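Local coordinates for chromosome partition protein Smc (Pyrococcus yayanosii, PDB 5XEI) that probably drives chromosome condensation and partitioning, as a DNA-binding ATPase of the SMC family whose ATP-hydrolysing head is captured here with part of its coiled coil, at residues A[114-119]-A[124-129]; A[416-421]-A[427-432]. All coordinates share one frame; numbering follows the deposited sequence.

Contact 1 (A[114-119]-A[124-129]); sequences YWLNGR and SEILDL
I126 fits between Y114 and L116, two side chains on the same face of the strand. Its CG1 reaches the near flank of the tyrosine, 3.8 Å from CD2 of Y114 and 3.9 Å from CB of that residue, and approaches the ring at a slant. Further along the same branch, I126 CD1 comes within 4.3 Å of L116 CB. One helical turn on, methyl meets methyl: L116 CD2 lies 3.6 Å from L129 CD2. The leucine of the helix extends to this point because its CG stands anti to its own backbone N (chi1 161°). No hydrogen bond crosses the interface, and about 210 Å² is buried by apolar contact.

Around this shell, I126 also touches I102 and A121, while L129 rests on F93 and P94. W115 turns to the other face of the sheet, against K103, R105 and R120. The helix axis runs 9.3 Å from the strand axis at 49°. R119 N bonds to L116 O (3.1 Å) in a type I' turn. The result is a beta hairpin with a two-residue loop, N117 and G118, followed by a helix folded back over its face, at one margin of the head's antiparallel sheet.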
# COMPACT_ATOMS: atom_id res chain seq x y z
N TYR A 114 -0.11 16.85 -25.16
CA TYR A 114 0.16 17.66 -23.99
C TYR A 114 1.60 18.16 -24.01
O TYR A 114 2.45 17.64 -24.74
CB TYR A 114 -0.14 16.87 -22.70
CG TYR A 114 -1.60 16.57 -22.50
CD1 TYR A 114 -2.22 15.57 -23.24
CD2 TYR A 114 -2.38 17.28 -21.58
CE1 TYR A 114 -3.55 15.28 -23.08
CE2 TYR A 114 -3.73 16.99 -21.40
CZ TYR A 114 -4.30 15.98 -22.17
OH TYR A 114 -5.64 15.65 -22.06
N TRP A 115 1.86 19.18 -23.21
CA TRP A 115 3.20 19.71 -22.99
C TRP A 115 3.24 20.35 -21.62
O TRP A 115 2.38 21.19 -21.33
CB TRP A 115 3.56 20.77 -24.01
CG TRP A 115 3.67 20.35 -25.43
CD1 TRP A 115 4.81 20.01 -26.10
CD2 TRP A 115 2.60 20.29 -26.38
NE1 TRP A 115 4.51 19.73 -27.41
CE2 TRP A 115 3.17 19.88 -27.61
CE3 TRP A 115 1.23 20.51 -26.32
CZ2 TRP A 115 2.40 19.71 -28.76
CZ3 TRP A 115 0.47 20.34 -27.46
CH2 TRP A 115 1.06 19.93 -28.66
N LEU A 116 4.22 20.01 -20.78
CA LEU A 116 4.56 20.87 -19.65
C LEU A 116 5.88 21.54 -19.95
O LEU A 116 6.83 20.87 -20.37
CB LEU A 116 4.61 20.14 -18.31
CG LEU A 116 5.23 18.78 -18.05
CD1 LEU A 116 6.76 18.78 -18.19
CD2 LEU A 116 4.83 18.37 -16.64
N ASN A 117 5.91 22.86 -19.81
CA ASN A 117 7.11 23.65 -20.03
C ASN A 117 7.78 23.31 -21.36
O ASN A 117 9.01 23.40 -21.48
CB ASN A 117 8.08 23.48 -18.86
CG ASN A 117 7.50 24.00 -17.55
OD1 ASN A 117 7.05 25.14 -17.49
ND2 ASN A 117 7.49 23.18 -16.51
N GLY A 118 6.99 22.90 -22.36
CA GLY A 118 7.44 22.72 -23.73
C GLY A 118 7.76 21.29 -24.14
O GLY A 118 7.75 20.99 -25.34
N ARG A 119 8.05 20.40 -23.21
CA ARG A 119 8.31 19.02 -23.59
C ARG A 119 7.01 18.23 -23.69
O ARG A 119 6.07 18.45 -22.92
CB ARG A 119 9.26 18.35 -22.60
CG ARG A 119 10.44 19.23 -22.17
CD ARG A 119 11.18 18.63 -20.95
NE ARG A 119 12.41 17.98 -21.35
CZ ARG A 119 13.16 17.27 -20.51
NH1 ARG A 119 12.77 17.14 -19.24
NH2 ARG A 119 14.28 16.68 -20.93
N SER A 124 -1.20 10.81 -18.32
CA SER A 124 -1.05 10.35 -16.94
C SER A 124 0.00 11.16 -16.18
O SER A 124 -0.08 11.28 -14.96
CB SER A 124 -0.72 8.86 -16.89
OG SER A 124 0.68 8.64 -17.00
N GLU A 125 0.99 11.73 -16.88
CA GLU A 125 1.96 12.58 -16.21
C GLU A 125 1.36 13.94 -15.84
O GLU A 125 1.61 14.44 -14.74
CB GLU A 125 3.20 12.78 -17.07
CG GLU A 125 4.22 11.70 -16.89
CD GLU A 125 4.83 11.27 -18.22
OE1 GLU A 125 5.13 10.05 -18.39
OE2 GLU A 125 4.99 12.15 -19.11
N ILE A 126 0.59 14.56 -16.75
CA ILE A 126 -0.10 15.80 -16.40
C ILE A 126 -1.07 15.55 -15.24
O ILE A 126 -1.14 16.33 -14.29
CB ILE A 126 -0.83 16.39 -17.63
CG1 ILE A 126 0.11 16.53 -18.83
CG2 ILE A 126 -1.42 17.75 -17.30
CD1 ILE A 126 1.13 17.64 -18.70
N LEU A 127 -1.82 14.44 -15.30
CA LEU A 127 -2.83 14.19 -14.28
C LEU A 127 -2.18 13.97 -12.92
O LEU A 127 -2.61 14.55 -11.91
CB LEU A 127 -3.67 12.98 -14.67
CG LEU A 127 -4.59 13.12 -15.88
CD1 LEU A 127 -5.19 11.78 -16.22
CD2 LEU A 127 -5.71 14.15 -15.66
N ASP A 128 -1.14 13.14 -12.87
CA ASP A 128 -0.55 12.78 -11.59
C ASP A 128 0.10 13.98 -10.92
O ASP A 128 0.07 14.10 -9.69
CB ASP A 128 0.45 11.62 -11.78
CG ASP A 128 1.80 12.05 -12.38
OD1 ASP A 128 2.60 11.16 -12.73
OD2 ASP A 128 2.09 13.27 -12.49
N LEU A 129 0.66 14.90 -11.72
CA LEU A 129 1.24 16.12 -11.19
C LEU A 129 0.15 17.12 -10.76
O LEU A 129 0.26 17.77 -9.71
CB LEU A 129 2.19 16.72 -12.23
CG LEU A 129 2.62 18.19 -12.16
CD1 LEU A 129 3.45 18.35 -10.93
CD2 LEU A 129 3.46 18.64 -13.34

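Contact 2 (A[416-421]-A[427-432]); sequences KRIEAM and ALTALA
The ABC signature motif, here the MSGGEK sequence that begins at M421, is bracketed by this contact: residues 416-421 lead into it, and 427-432 belong to helix 424-440. T429 is the meeting point, its side chain received by two hydrophobic groups. M421 bends at chi2 and chi3 (-79° and -85°), which brings its terminal methyl to the helix; CE lies 3.8 Å from T429 CG2, the two side chains crossing at about a right angle, though the methyl's exact closeness to the threonine is doubtful at this resolution. I418 supplies its shorter branch, CG2 standing 3.8 Å from T429 CG2, again nearly at right angles, while the end of the isoleucine leads off elsewhere.

In ABC-type heads the signature segment completes the nucleotide site of the partner head when two heads engage, and here the chain entering it is shaped by a 3-10 turn: A420 N bonds to R417 O (3.0 Å) and M421 N to I418 O (3.1 Å). The hydroxyl of T429 makes a weak hydrogen bond back to E425 O within its own helix. F380 of helix 321-383 and A408 of strand 404-409 also touch T429. K416 NZ forms a salt bridge with E425, joining strand 416-417 to the first turn of helix 424-440.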
# COMPACT_ATOMS: atom_id res chain seq x y z
N LYS A 416 -34.25 19.61 5.60
CA LYS A 416 -34.18 18.73 4.45
C LYS A 416 -32.74 18.25 4.25
O LYS A 416 -31.79 19.00 4.49
CB LYS A 416 -34.65 19.43 3.16
CG LYS A 416 -35.44 20.64 3.35
CD LYS A 416 -35.66 21.38 2.06
CE LYS A 416 -36.26 22.68 2.31
NZ LYS A 416 -35.39 23.63 2.97
N ARG A 417 -32.59 17.02 3.80
CA ARG A 417 -31.26 16.61 3.39
C ARG A 417 -30.98 17.10 1.97
O ARG A 417 -31.90 17.50 1.24
CB ARG A 417 -31.10 15.10 3.50
CG ARG A 417 -31.72 14.54 4.76
CD ARG A 417 -32.55 13.32 4.44
NE ARG A 417 -31.69 12.41 3.73
CZ ARG A 417 -32.13 11.55 2.83
NH1 ARG A 417 -33.43 11.50 2.55
NH2 ARG A 417 -31.28 10.75 2.19
N ILE A 418 -29.70 17.07 1.59
CA ILE A 418 -29.29 17.65 0.31
C ILE A 418 -30.02 17.01 -0.85
O ILE A 418 -30.26 17.67 -1.87
CB ILE A 418 -27.76 17.60 0.11
CG1 ILE A 418 -27.17 16.25 0.55
CG2 ILE A 418 -27.09 18.87 0.70
CD1 ILE A 418 -27.50 15.06 -0.33
N GLU A 419 -30.38 15.73 -0.74
CA GLU A 419 -31.18 15.07 -1.77
C GLU A 419 -32.34 15.93 -2.24
O GLU A 419 -32.59 16.06 -3.45
CB GLU A 419 -31.72 13.75 -1.23
CG GLU A 419 -30.84 12.56 -1.44
CD GLU A 419 -29.46 12.78 -0.88
OE1 GLU A 419 -28.53 12.98 -1.70
OE2 GLU A 419 -29.31 12.80 0.37
N ALA A 420 -33.06 16.54 -1.31
CA ALA A 420 -34.30 17.22 -1.62
C ALA A 420 -34.14 18.73 -1.75
O ALA A 420 -35.13 19.45 -1.65
CB ALA A 420 -35.34 16.90 -0.55
N MET A 421 -32.92 19.23 -1.95
CA MET A 421 -32.77 20.65 -2.21
C MET A 421 -33.16 20.95 -3.65
O MET A 421 -32.89 20.14 -4.55
CB MET A 421 -31.34 21.15 -1.99
CG MET A 421 -30.62 20.46 -0.89
SD MET A 421 -31.08 21.05 0.72
CE MET A 421 -30.00 22.44 0.85
N ALA A 427 -28.18 25.92 -3.97
CA ALA A 427 -26.93 26.56 -4.36
C ALA A 427 -26.19 27.11 -3.15
O ALA A 427 -24.98 26.91 -3.00
CB ALA A 427 -27.18 27.67 -5.38
N LEU A 428 -26.91 27.82 -2.27
CA LEU A 428 -26.29 28.36 -1.06
C LEU A 428 -25.70 27.26 -0.19
O LEU A 428 -24.67 27.46 0.46
CB LEU A 428 -27.31 29.16 -0.26
CG LEU A 428 -27.69 30.50 -0.87
CD1 LEU A 428 -28.63 31.23 0.05
CD2 LEU A 428 -26.45 31.33 -1.14
N THR A 429 -26.34 26.10 -0.16
CA THR A 429 -25.80 24.97 0.57
C THR A 429 -24.52 24.47 -0.07
O THR A 429 -23.50 24.31 0.60
CB THR A 429 -26.85 23.88 0.65
OG1 THR A 429 -27.79 24.23 1.67
CG2 THR A 429 -26.22 22.53 0.98
N ALA A 430 -24.56 24.21 -1.38
CA ALA A 430 -23.37 23.73 -2.06
C ALA A 430 -22.21 24.67 -1.81
O ALA A 430 -21.07 24.23 -1.65
CB ALA A 430 -23.62 23.59 -3.56
N LEU A 431 -22.49 25.96 -1.69
CA LEU A 431 -21.42 26.93 -1.53
C LEU A 431 -20.91 26.99 -0.10
O LEU A 431 -19.71 27.26 0.11
CB LEU A 431 -21.87 28.31 -1.99
CG LEU A 431 -21.87 28.47 -3.52
CD1 LEU A 431 -23.06 29.24 -3.93
CD2 LEU A 431 -20.62 29.14 -4.03
N ALA A 432 -21.78 26.74 0.89
CA ALA A 432 -21.29 26.61 2.25
C ALA A 432 -20.32 25.45 2.35
O ALA A 432 -19.20 25.60 2.85
CB ALA A 432 -22.45 26.43 3.24

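Contact 1 closes before contact 2 opens along the chain, and their centres lie 36 Å apart, with about 23 Å between nearest atoms, so neither touches the other. Both fall in the ATPase head but in different sheets: 114-119 belongs to the six-stranded antiparallel sheet of the N-terminal part, whereas 416-421 edges the three-stranded sheet 388-393, 404-409 and 416-417, following helix 321-383 in the chain. The long helices 170-246 and 321-383 come between them in sequence. A mixed sheet joins the two parts, since strand 28-32 sits between 475-480 and 491-498, which is the geometric evidence that one head is assembled from both ends of the SMC chain.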